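Local coordinates for putative nucleoprotein (Infectious salmon anemia virus, PDB 4EWC), which encapsidates the negative-strand viral RNA genome, shielding it from nucleases and forming the ribonucleoprotein that serves as template for transcription and replication, at residues 345-356 with 374-385; 390-400 with 419-428. All coordinates share one frame; numbering follows the deposited sequence.

Interaction 1 of 2, residues 345-356 with 374-385; sequences GRCRTEEQRLLT and TLCTSFLIDPPR
Q352 lays its side chain over the C-terminal turn of helix 369-381, CG against the S378 hydroxyl, with its amide reaching the carbonyl of D382, the first residue beyond the helix. The contact belongs to the helical bundle of the nucleoprotein, where helices 350-356 and 374-381 pack nearly antiparallel, 160° between their directions and 9.9 Å between axes. NE2 gives a nearly straight hydrogen bond to D382 O (2.8 Å, 166°), the acceptor lying close to the amide plane. A glutamine suits this place because its other end is an acceptor: T349, the N-cap of helix 350-358, gives its OG1 proton to Q352 OE1, which, with the NE2 bond, is consistent with this orientation of the amide. Water 1 bridges R348 N, Q352 OE1 and P383 O.

Farther along the helices the packing is mostly through carbon. L375 CG lies anti to its backbone N (chi1 178°), which brings CD1 to 3.5 Å from T356 OG1, an oxygen already bonded to Q352 O. L355 CD2 meets T374 CG2 at 3.6 Å, while C347 SG lies obliquely beside the F379 ring, near CZ.

Beyond the helix ends, the loop that follows helix 369-381 is held by arginines, whose several N-H groups suit a loop lined with backbone carbonyls. R348 NH1 bonds P383 O at 2.9 Å, and its CG sits over one face of the R385 guanidinium. The D382 carboxylate, touched by T349 CG2, forms a salt bridge with R563, and P383 packs on G523 of the second subunit. R385 N reaches R346 O, and its NE reaches G345 O (2.7 Å). In return R346 grips R385 O side-on with NE and NH2, at 3.2 and 3.0 Å, the oxygen lying in the guanidinium plane.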
loop_
_atom_site.group_PDB
_atom_site.type_symbol
_atom_site.label_atom_id
_atom_site.label_comp_id
_atom_site.label_asym_id
_atom_site.label_seq_id
_atom_site.Cartn_x
_atom_site.Cartn_y
_atom_site.Cartn_z
ATOM N N GLY A 345 -4.059 -28.639 17.421
ATOM C CA GLY A 345 -2.676 -28.269 17.650
ATOM C C GLY A 345 -2.176 -27.108 16.800
ATOM O O GLY A 345 -1.227 -26.435 17.165
ATOM N N ARG A 346 -2.797 -26.865 15.654
ATOM C CA ARG A 346 -2.337 -25.775 14.812
ATOM C C ARG A 346 -2.934 -24.451 15.248
ATOM O O ARG A 346 -2.457 -23.391 14.848
ATOM C CB ARG A 346 -2.587 -26.045 13.319
ATOM C CG ARG A 346 -1.682 -27.128 12.741
ATOM C CD ARG A 346 -1.795 -27.234 11.249
ATOM N NE ARG A 346 -1.011 -26.224 10.541
ATOM C CZ ARG A 346 -0.924 -26.151 9.211
ATOM N NH1 ARG A 346 -1.580 -27.029 8.462
ATOM N NH2 ARG A 346 -0.190 -25.204 8.622
ATOM N N CYS A 347 -3.959 -24.517 16.087
ATOM C CA CYS A 347 -4.568 -23.314 16.616
ATOM C C CYS A 347 -3.656 -22.583 17.585
ATOM O O CYS A 347 -2.940 -23.194 18.381
ATOM C CB CYS A 347 -5.896 -23.625 17.298
ATOM S SG CYS A 347 -7.108 -24.301 16.220
ATOM N N ARG A 348 -3.714 -21.258 17.514
ATOM C CA ARG A 348 -2.860 -20.396 18.304
ATOM C C ARG A 348 -3.679 -19.463 19.180
ATOM O O ARG A 348 -3.121 -18.688 19.961
ATOM C CB ARG A 348 -1.941 -19.606 17.408
ATOM C CG ARG A 348 -0.908 -20.483 16.724
ATOM C CD ARG A 348 -0.287 -19.784 15.528
ATOM N NE ARG A 348 0.357 -18.531 15.883
ATOM C CZ ARG A 348 -0.141 -17.329 15.607
ATOM N NH1 ARG A 348 -1.302 -17.201 14.961
ATOM N NH2 ARG A 348 0.529 -16.241 15.975
ATOM N N THR A 349 -4.997 -19.535 19.046
ATOM C CA THR A 349 -5.867 -18.919 20.023
ATOM C C THR A 349 -6.820 -19.966 20.575
ATOM O O THR A 349 -7.129 -20.950 19.904
ATOM C CB THR A 349 -6.673 -17.740 19.440
ATOM O OG1 THR A 349 -7.665 -18.229 18.523
ATOM C CG2 THR A 349 -5.753 -16.735 18.750
ATOM N N GLU A 350 -7.281 -19.755 21.805
ATOM C CA GLU A 350 -8.139 -20.725 22.485
ATOM C C GLU A 350 -9.470 -20.822 21.781
ATOM O O GLU A 350 -10.060 -21.895 21.679
ATOM C CB GLU A 350 -8.358 -20.320 23.940
ATOM C CG GLU A 350 -9.288 -21.261 24.697
ATOM C CD GLU A 350 -8.653 -22.625 24.941
ATOM O OE1 GLU A 350 -7.490 -22.820 24.534
ATOM O OE2 GLU A 350 -9.317 -23.494 25.536
ATOM N N GLU A 351 -9.933 -19.672 21.312
ATOM C CA GLU A 351 -11.179 -19.587 20.580
ATOM C C GLU A 351 -11.223 -20.576 19.420
ATOM O O GLU A 351 -12.213 -21.257 19.217
ATOM C CB GLU A 351 -11.363 -18.168 20.059
ATOM C CG GLU A 351 -12.486 -18.008 19.046
ATOM C CD GLU A 351 -13.854 -18.141 19.659
ATOM O OE1 GLU A 351 -14.085 -17.568 20.753
ATOM O OE2 GLU A 351 -14.714 -18.813 19.045
ATOM N N GLN A 352 -10.136 -20.645 18.660
ATOM C CA GLN A 352 -10.048 -21.573 17.543
ATOM C C GLN A 352 -9.986 -23.029 18.014
ATOM O O GLN A 352 -10.516 -23.924 17.356
ATOM C CB GLN A 352 -8.865 -21.215 16.677
ATOM C CG GLN A 352 -9.081 -19.905 15.953
ATOM C CD GLN A 352 -7.802 -19.244 15.442
ATOM O OE1 GLN A 352 -6.835 -19.056 16.178
ATOM N NE2 GLN A 352 -7.814 -18.866 14.170
ATOM N N ARG A 353 -9.346 -23.260 19.160
ATOM C CA ARG A 353 -9.216 -24.610 19.712
ATOM C C ARG A 353 -10.579 -25.203 20.087
ATOM O O ARG A 353 -10.893 -26.322 19.689
ATOM C CB ARG A 353 -8.249 -24.641 20.911
ATOM C CG ARG A 353 -6.816 -24.324 20.529
ATOM C CD ARG A 353 -5.814 -24.617 21.639
ATOM N NE ARG A 353 -4.577 -23.875 21.407
ATOM C CZ ARG A 353 -4.286 -22.705 21.969
ATOM N NH1 ARG A 353 -5.124 -22.160 22.841
ATOM N NH2 ARG A 353 -3.147 -22.087 21.669
ATOM N N LEU A 354 -11.372 -24.453 20.854
ATOM C CA LEU A 354 -12.732 -24.852 21.193
ATOM C C LEU A 354 -13.538 -25.041 19.929
ATOM O O LEU A 354 -14.187 -26.067 19.735
ATOM C CB LEU A 354 -13.421 -23.793 22.067
ATOM C CG LEU A 354 -12.687 -23.565 23.385
ATOM C CD1 LEU A 354 -13.411 -22.512 24.202
ATOM C CD2 LEU A 354 -12.554 -24.883 24.143
ATOM N N LEU A 355 -13.489 -24.029 19.073
ATOM C CA LEU A 355 -14.220 -24.031 17.808
ATOM C C LEU A 355 -13.902 -25.300 17.010
ATOM O O LEU A 355 -14.807 -26.004 16.555
ATOM C CB LEU A 355 -13.876 -22.762 17.027
ATOM C CG LEU A 355 -14.897 -22.042 16.159
ATOM C CD1 LEU A 355 -16.280 -21.979 16.776
ATOM C CD2 LEU A 355 -14.388 -20.630 15.873
ATOM N N THR A 356 -12.614 -25.591 16.867
ATOM C CA THR A 356 -12.154 -26.846 16.273
ATOM C C THR A 356 -12.757 -28.105 16.936
ATOM O O THR A 356 -13.221 -29.018 16.257
ATOM C CB THR A 356 -10.604 -26.948 16.314
ATOM O OG1 THR A 356 -10.024 -25.907 15.518
ATOM C CG2 THR A 356 -10.126 -28.312 15.813
ATOM N N THR A 374 -17.147 -20.608 10.507
ATOM C CA THR A 374 -16.657 -19.766 11.580
ATOM C C THR A 374 -15.163 -20.030 11.780
ATOM O O THR A 374 -14.375 -19.099 11.851
ATOM C CB THR A 374 -17.374 -20.072 12.917
ATOM O OG1 THR A 374 -18.790 -20.089 12.715
ATOM C CG2 THR A 374 -17.008 -19.041 13.975
ATOM N N LEU A 375 -14.791 -21.307 11.848
ATOM C CA LEU A 375 -13.402 -21.708 12.038
ATOM C C LEU A 375 -12.480 -21.189 10.924
ATOM O O LEU A 375 -11.441 -20.580 11.187
ATOM C CB LEU A 375 -13.278 -23.228 12.153
ATOM C CG LEU A 375 -11.815 -23.677 12.317
ATOM C CD1 LEU A 375 -11.225 -23.159 13.625
ATOM C CD2 LEU A 375 -11.645 -25.180 12.210
ATOM N N CYS A 376 -12.883 -21.432 9.685
ATOM C CA CYS A 376 -12.189 -20.910 8.526
ATOM C C CYS A 376 -11.994 -19.411 8.614
ATOM O O CYS A 376 -10.872 -18.918 8.396
ATOM C CB CYS A 376 -12.954 -21.260 7.249
ATOM S SG CYS A 376 -12.956 -23.002 6.892
ATOM N N THR A 377 -13.073 -18.690 8.928
ATOM C CA THR A 377 -13.010 -17.233 9.033
ATOM C C THR A 377 -12.029 -16.817 10.124
ATOM O O THR A 377 -11.264 -15.870 9.943
ATOM C CB THR A 377 -14.377 -16.617 9.346
ATOM O OG1 THR A 377 -15.270 -16.880 8.259
ATOM C CG2 THR A 377 -14.254 -15.116 9.543
ATOM N N SER A 378 -12.045 -17.535 11.244
ATOM C CA SER A 378 -11.154 -17.232 12.342
ATOM C C SER A 378 -9.707 -17.373 11.894
ATOM O O SER A 378 -8.835 -16.600 12.294
ATOM C CB SER A 378 -11.435 -18.133 13.555
ATOM O OG SER A 378 -11.015 -19.471 13.341
ATOM N N PHE A 379 -9.472 -18.356 11.038
ATOM C CA PHE A 379 -8.142 -18.629 10.529
ATOM C C PHE A 379 -7.623 -17.490 9.655
ATOM O O PHE A 379 -6.425 -17.291 9.560
ATOM C CB PHE A 379 -8.128 -19.968 9.802
ATOM C CG PHE A 379 -7.820 -21.117 10.701
ATOM C CD1 PHE A 379 -6.730 -21.047 11.569
ATOM C CD2 PHE A 379 -8.604 -22.260 10.705
ATOM C CE1 PHE A 379 -6.422 -22.108 12.417
ATOM C CE2 PHE A 379 -8.310 -23.322 11.558
ATOM C CZ PHE A 379 -7.218 -23.244 12.425
ATOM N N LEU A 380 -8.530 -16.738 9.045
ATOM C CA LEU A 380 -8.157 -15.522 8.341
ATOM C C LEU A 380 -7.762 -14.412 9.308
ATOM O O LEU A 380 -6.915 -13.590 8.995
ATOM C CB LEU A 380 -9.313 -15.010 7.485
ATOM C CG LEU A 380 -9.934 -15.920 6.442
ATOM C CD1 LEU A 380 -10.923 -15.080 5.669
ATOM C CD2 LEU A 380 -8.885 -16.548 5.518
ATOM N N ILE A 381 -8.414 -14.371 10.460
ATOM C CA ILE A 381 -8.040 -13.438 11.510
ATOM C C ILE A 381 -6.739 -13.843 12.252
ATOM O O ILE A 381 -5.853 -13.013 12.479
ATOM C CB ILE A 381 -9.176 -13.296 12.543
ATOM C CG1 ILE A 381 -10.443 -12.746 11.882
ATOM C CG2 ILE A 381 -8.744 -12.404 13.722
ATOM C CD1 ILE A 381 -11.706 -13.002 12.711
ATOM N N ASP A 382 -6.647 -15.113 12.641
ATOM C CA ASP A 382 -5.508 -15.627 13.379
ATOM C C ASP A 382 -4.940 -16.878 12.721
ATOM O O ASP A 382 -5.390 -17.979 13.028
ATOM C CB ASP A 382 -5.932 -16.005 14.794
ATOM C CG ASP A 382 -6.064 -14.807 15.713
ATOM O OD1 ASP A 382 -5.028 -14.143 15.961
ATOM O OD2 ASP A 382 -7.199 -14.543 16.208
ATOM N N PRO A 383 -3.944 -16.716 11.829
ATOM C CA PRO A 383 -3.392 -17.829 11.034
ATOM C C PRO A 383 -3.026 -19.065 11.867
ATOM O O PRO A 383 -2.632 -18.931 13.027
ATOM C CB PRO A 383 -2.113 -17.232 10.413
ATOM C CG PRO A 383 -2.312 -15.766 10.446
ATOM C CD PRO A 383 -3.238 -15.444 11.590
ATOM N N PRO A 384 -3.138 -20.262 11.273
ATOM C CA PRO A 384 -2.703 -21.508 11.929
ATOM C C PRO A 384 -1.185 -21.547 12.077
ATOM O O PRO A 384 -0.504 -20.713 11.469
ATOM C CB PRO A 384 -3.148 -22.589 10.939
ATOM C CG PRO A 384 -3.110 -21.891 9.599
ATOM C CD PRO A 384 -3.540 -20.476 9.870
ATOM N N ARG A 385 -0.655 -22.495 12.846
ATOM C CA ARG A 385 0.801 -22.608 12.998
ATOM C C ARG A 385 1.441 -22.918 11.662
ATOM O O ARG A 385 1.089 -23.893 11.007
ATOM C CB ARG A 385 1.175 -23.689 14.006
ATOM C CG ARG A 385 0.734 -23.391 15.409
ATOM C CD ARG A 385 1.045 -24.538 16.349
ATOM N NE ARG A 385 0.373 -24.334 17.622
ATOM C CZ ARG A 385 0.852 -23.559 18.590
ATOM N NH1 ARG A 385 2.009 -22.924 18.418
ATOM N NH2 ARG A 385 0.178 -23.419 19.729
HETATM O O HOH W 1 -4.234 -20.322 15.036
#

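Interaction 2 of 2, residues 390-400 with 419-428; sequences FIPPISSLMMY and ACKICREAKL
I422 sets its CG1 methylene squarely over the centre of the Y400 ring, a CH-pi contact 3.6 Å from the centroid and 6° off the ring normal. Both rotamers serve it: Y400 swings its ring anti to the backbone N (chi1 179°), while I422 keeps CG1 beside its own N and CG2 anti to it. The beta-branched isoleucine can therefore divide its work. CG1 takes the ring, CG2 meets P392 CG at 3.6 Å, and CD1 runs on to L397 CD1. Against the edge of the same ring, E425 brings OE1 to 3.4 Å from Y400 CD1, its carboxylate plane turned steeply from that of the ring.

Around P392, an alanine and prolines let the backbones come close. A419 CB fits against F390 O and the P392 ring, whose CD is 3.6 Å away; water 2 joins F390 O to A419 N. P393, at the N-cap of helix 394-402, needs no amide proton there and puts CD on C423 SG. Longer side chains fill in at the other end: L428 rests CB against S396 OG and sends CD1 to S395 CB (3.6 Å), and selenomethionine M399 carries SE and CE over the K427 backbone, with CE also near A426 CB.

The two helix segments cross at 78°, with axes 9.3 Å apart, in the C-terminal region of the orthomyxovirus nucleoprotein. Helix 438-449 packs on P393, A419 and C423, helix 142-162 touches L397 through F155, and helix 174-188 reaches L428 through W174, just where the chain enters strand 429-432.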
loop_
_atom_site.group_PDB
_atom_site.type_symbol
_atom_site.label_atom_id
_atom_site.label_comp_id
_atom_site.label_asym_id
_atom_site.label_seq_id
_atom_site.Cartn_x
_atom_site.Cartn_y
_atom_site.Cartn_z
ATOM N N PHE A 390 13.475 -19.276 5.018
ATOM C CA PHE A 390 13.775 -18.086 4.242
ATOM C C PHE A 390 15.088 -18.282 3.477
ATOM O O PHE A 390 16.187 -18.100 4.027
ATOM C CB PHE A 390 13.817 -16.863 5.154
ATOM C CG PHE A 390 12.539 -16.649 5.905
ATOM C CD1 PHE A 390 11.375 -16.276 5.233
ATOM C CD2 PHE A 390 12.471 -16.866 7.278
ATOM C CE1 PHE A 390 10.181 -16.100 5.920
ATOM C CE2 PHE A 390 11.278 -16.690 7.964
ATOM C CZ PHE A 390 10.139 -16.308 7.282
ATOM N N ILE A 391 14.990 -18.691 2.216
ATOM C CA ILE A 391 16.194 -18.903 1.434
ATOM C C ILE A 391 16.204 -18.017 0.216
ATOM O O ILE A 391 15.145 -17.677 -0.317
ATOM C CB ILE A 391 16.391 -20.381 0.992
ATOM C CG1 ILE A 391 15.192 -20.871 0.166
ATOM C CG2 ILE A 391 16.743 -21.260 2.185
ATOM C CD1 ILE A 391 15.384 -22.270 -0.431
ATOM N N PRO A 392 17.413 -17.643 -0.243
ATOM C CA PRO A 392 17.584 -16.887 -1.498
ATOM C C PRO A 392 17.157 -17.743 -2.675
ATOM O O PRO A 392 16.937 -18.942 -2.498
ATOM C CB PRO A 392 19.103 -16.673 -1.551
ATOM C CG PRO A 392 19.674 -17.852 -0.791
ATOM C CD PRO A 392 18.718 -18.039 0.338
ATOM N N PRO A 393 17.019 -17.152 -3.852
ATOM C CA PRO A 393 16.785 -17.939 -5.069
ATOM C C PRO A 393 17.778 -19.092 -5.229
ATOM O O PRO A 393 18.971 -18.963 -4.909
ATOM C CB PRO A 393 17.012 -16.924 -6.191
ATOM C CG PRO A 393 16.564 -15.637 -5.576
ATOM C CD PRO A 393 16.864 -15.714 -4.082
ATOM N N ILE A 394 17.263 -20.205 -5.741
ATOM C CA ILE A 394 18.011 -21.435 -5.925
ATOM C C ILE A 394 19.339 -21.211 -6.636
ATOM O O ILE A 394 20.397 -21.544 -6.106
ATOM C CB ILE A 394 17.150 -22.485 -6.678
ATOM C CG1 ILE A 394 15.948 -22.866 -5.823
ATOM C CG2 ILE A 394 17.965 -23.722 -7.015
ATOM C CD1 ILE A 394 16.341 -23.390 -4.441
ATOM N N SER A 395 19.267 -20.627 -7.827
ATOM C CA SER A 395 20.466 -20.309 -8.614
ATOM C C SER A 395 21.468 -19.492 -7.826
ATOM O O SER A 395 22.658 -19.826 -7.793
ATOM C CB SER A 395 20.104 -19.587 -9.909
ATOM O OG SER A 395 19.602 -20.505 -10.856
ATOM N N SER A 396 20.979 -18.433 -7.188
ATOM C CA SER A 396 21.817 -17.596 -6.333
ATOM C C SER A 396 22.546 -18.467 -5.327
ATOM O O SER A 396 23.747 -18.339 -5.124
ATOM C CB SER A 396 20.971 -16.548 -5.615
ATOM O OG SER A 396 20.473 -15.582 -6.534
ATOM N N LEU A 397 21.797 -19.375 -4.716
ATOM C CA LEU A 397 22.322 -20.264 -3.687
ATOM C C LEU A 397 23.421 -21.188 -4.256
ATOM O O LEU A 397 24.484 -21.329 -3.660
ATOM C CB LEU A 397 21.169 -21.058 -3.080
ATOM C CG LEU A 397 21.245 -21.756 -1.719
ATOM C CD1 LEU A 397 22.052 -20.970 -0.714
ATOM C CD2 LEU A 397 19.836 -21.990 -1.176
HETATM N N MSE A 398 23.177 -21.758 -5.429
HETATM C CA MSE A 398 24.160 -22.601 -6.081
HETATM C C MSE A 398 25.400 -21.819 -6.422
HETATM O O MSE A 398 26.518 -22.314 -6.184
HETATM C CB MSE A 398 23.536 -23.199 -7.333
HETATM C CG MSE A 398 22.686 -24.412 -6.974
HETATM SE SE MSE A 398 21.564 -24.934 -8.500
HETATM C CE MSE A 398 22.612 -26.475 -9.118
HETATM N N MSE A 399 25.242 -20.620 -6.969
HETATM C CA MSE A 399 26.387 -19.764 -7.310
HETATM C C MSE A 399 27.226 -19.433 -6.076
HETATM O O MSE A 399 28.447 -19.497 -6.105
HETATM C CB MSE A 399 25.920 -18.444 -7.943
HETATM C CG MSE A 399 25.580 -18.514 -9.402
HETATM SE SE MSE A 399 24.941 -16.754 -10.054
HETATM C CE MSE A 399 26.505 -15.669 -9.561
ATOM N N TYR A 400 26.541 -19.054 -5.005
ATOM C CA TYR A 400 27.182 -18.564 -3.799
ATOM C C TYR A 400 28.058 -19.665 -3.225
ATOM O O TYR A 400 29.215 -19.424 -2.872
ATOM C CB TYR A 400 26.116 -18.080 -2.823
ATOM C CG TYR A 400 26.615 -17.563 -1.498
ATOM C CD1 TYR A 400 26.984 -16.234 -1.340
ATOM C CD2 TYR A 400 26.686 -18.397 -0.395
ATOM C CE1 TYR A 400 27.433 -15.757 -0.124
ATOM C CE2 TYR A 400 27.132 -17.934 0.822
ATOM C CZ TYR A 400 27.512 -16.617 0.953
ATOM O OH TYR A 400 27.971 -16.159 2.173
ATOM N N ALA A 419 19.555 -15.103 3.939
ATOM C CA ALA A 419 19.041 -15.120 2.563
ATOM C C ALA A 419 19.351 -13.812 1.843
ATOM O O ALA A 419 19.763 -13.839 0.697
ATOM C CB ALA A 419 17.561 -15.427 2.521
ATOM N N CYS A 420 19.174 -12.672 2.505
ATOM C CA CYS A 420 19.493 -11.411 1.841
ATOM C C CYS A 420 21.016 -11.240 1.585
ATOM O O CYS A 420 21.422 -10.685 0.556
ATOM C CB CYS A 420 18.903 -10.211 2.575
ATOM S SG CYS A 420 17.068 -10.194 2.685
ATOM N N LYS A 421 21.847 -11.729 2.501
ATOM C CA LYS A 421 23.294 -11.681 2.327
ATOM C C LYS A 421 23.724 -12.427 1.093
ATOM O O LYS A 421 24.613 -11.979 0.371
ATOM C CB LYS A 421 24.017 -12.272 3.519
ATOM C CG LYS A 421 24.144 -11.335 4.699
ATOM C CD LYS A 421 24.801 -12.061 5.851
ATOM C CE LYS A 421 24.678 -11.300 7.160
ATOM N NZ LYS A 421 25.252 -12.120 8.267
ATOM N N ILE A 422 23.099 -13.572 0.842
ATOM C CA ILE A 422 23.412 -14.328 -0.367
ATOM C C ILE A 422 22.897 -13.587 -1.599
ATOM O O ILE A 422 23.584 -13.515 -2.628
ATOM C CB ILE A 422 22.850 -15.754 -0.303
ATOM C CG1 ILE A 422 23.652 -16.570 0.702
ATOM C CG2 ILE A 422 22.884 -16.428 -1.683
ATOM C CD1 ILE A 422 23.066 -17.911 0.981
ATOM N N CYS A 423 21.698 -13.016 -1.471
ATOM C CA CYS A 423 21.089 -12.230 -2.541
ATOM C C CYS A 423 21.985 -11.098 -2.998
ATOM O O CYS A 423 22.253 -10.969 -4.190
ATOM C CB CYS A 423 19.747 -11.642 -2.100
ATOM S SG CYS A 423 18.346 -12.800 -2.079
ATOM N N ARG A 424 22.421 -10.264 -2.061
ATOM C CA ARG A 424 23.285 -9.144 -2.410
ATOM C C ARG A 424 24.598 -9.618 -3.051
ATOM O O ARG A 424 25.102 -8.991 -3.990
ATOM C CB ARG A 424 23.558 -8.260 -1.192
ATOM C CG ARG A 424 22.310 -7.685 -0.558
ATOM C CD ARG A 424 22.620 -6.707 0.559
ATOM N NE ARG A 424 21.427 -6.446 1.344
ATOM C CZ ARG A 424 21.088 -7.131 2.433
ATOM N NH1 ARG A 424 21.867 -8.111 2.878
ATOM N NH2 ARG A 424 19.968 -6.831 3.089
ATOM N N GLU A 425 25.122 -10.745 -2.568
ATOM C CA GLU A 425 26.426 -11.250 -3.009
ATOM C C GLU A 425 26.444 -11.836 -4.422
ATOM O O GLU A 425 27.221 -11.393 -5.269
ATOM C CB GLU A 425 26.981 -12.275 -2.017
ATOM C CG GLU A 425 28.506 -12.452 -2.068
ATOM C CD GLU A 425 29.022 -13.240 -3.287
ATOM O OE1 GLU A 425 28.336 -14.197 -3.742
ATOM O OE2 GLU A 425 30.131 -12.908 -3.775
ATOM N N ALA A 426 25.616 -12.845 -4.675
ATOM C CA ALA A 426 25.617 -13.491 -5.982
ATOM C C ALA A 426 25.091 -12.564 -7.081
ATOM O O ALA A 426 24.484 -11.517 -6.823
ATOM C CB ALA A 426 24.834 -14.788 -5.960
ATOM N N LYS A 427 25.356 -12.973 -8.313
ATOM C CA LYS A 427 24.976 -12.230 -9.489
ATOM C C LYS A 427 24.013 -13.088 -10.304
ATOM O O LYS A 427 24.360 -13.604 -11.367
ATOM C CB LYS A 427 26.209 -11.835 -10.297
ATOM C CG LYS A 427 27.014 -10.689 -9.666
ATOM C CD LYS A 427 28.386 -10.504 -10.330
ATOM C CE LYS A 427 29.143 -9.294 -9.767
ATOM N NZ LYS A 427 29.350 -9.350 -8.285
ATOM N N LEU A 428 22.799 -13.236 -9.769
ATOM C CA LEU A 428 21.726 -13.977 -10.408
ATOM C C LEU A 428 21.371 -13.366 -11.753
ATOM O O LEU A 428 21.462 -12.147 -11.951
ATOM C CB LEU A 428 20.488 -13.984 -9.494
ATOM C CG LEU A 428 19.209 -14.627 -10.057
ATOM C CD1 LEU A 428 19.436 -16.102 -10.371
ATOM C CD2 LEU A 428 18.048 -14.450 -9.118
HETATM O O HOH W 2 17.356 -16.381 5.584
#

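Interactions 1 and 2 follow one another along the chain: interaction 1 lies in the helical bundle and interaction 2 in the C-terminal region, and a short connection joins R385 to F390. Their centres are 35 Å apart and their nearest atoms about 12 Å, without touching; each centre lies about 20 Å from that of the chain. They differ in chemistry: 345-356 with 374-385 is a nearly antiparallel pair rich in arginine-to-carbonyl bonds and reached by the second subunit, whereas 390-400 with 419-428 is a steep, largely apolar crossing without direct hydrogen bonds between its segments.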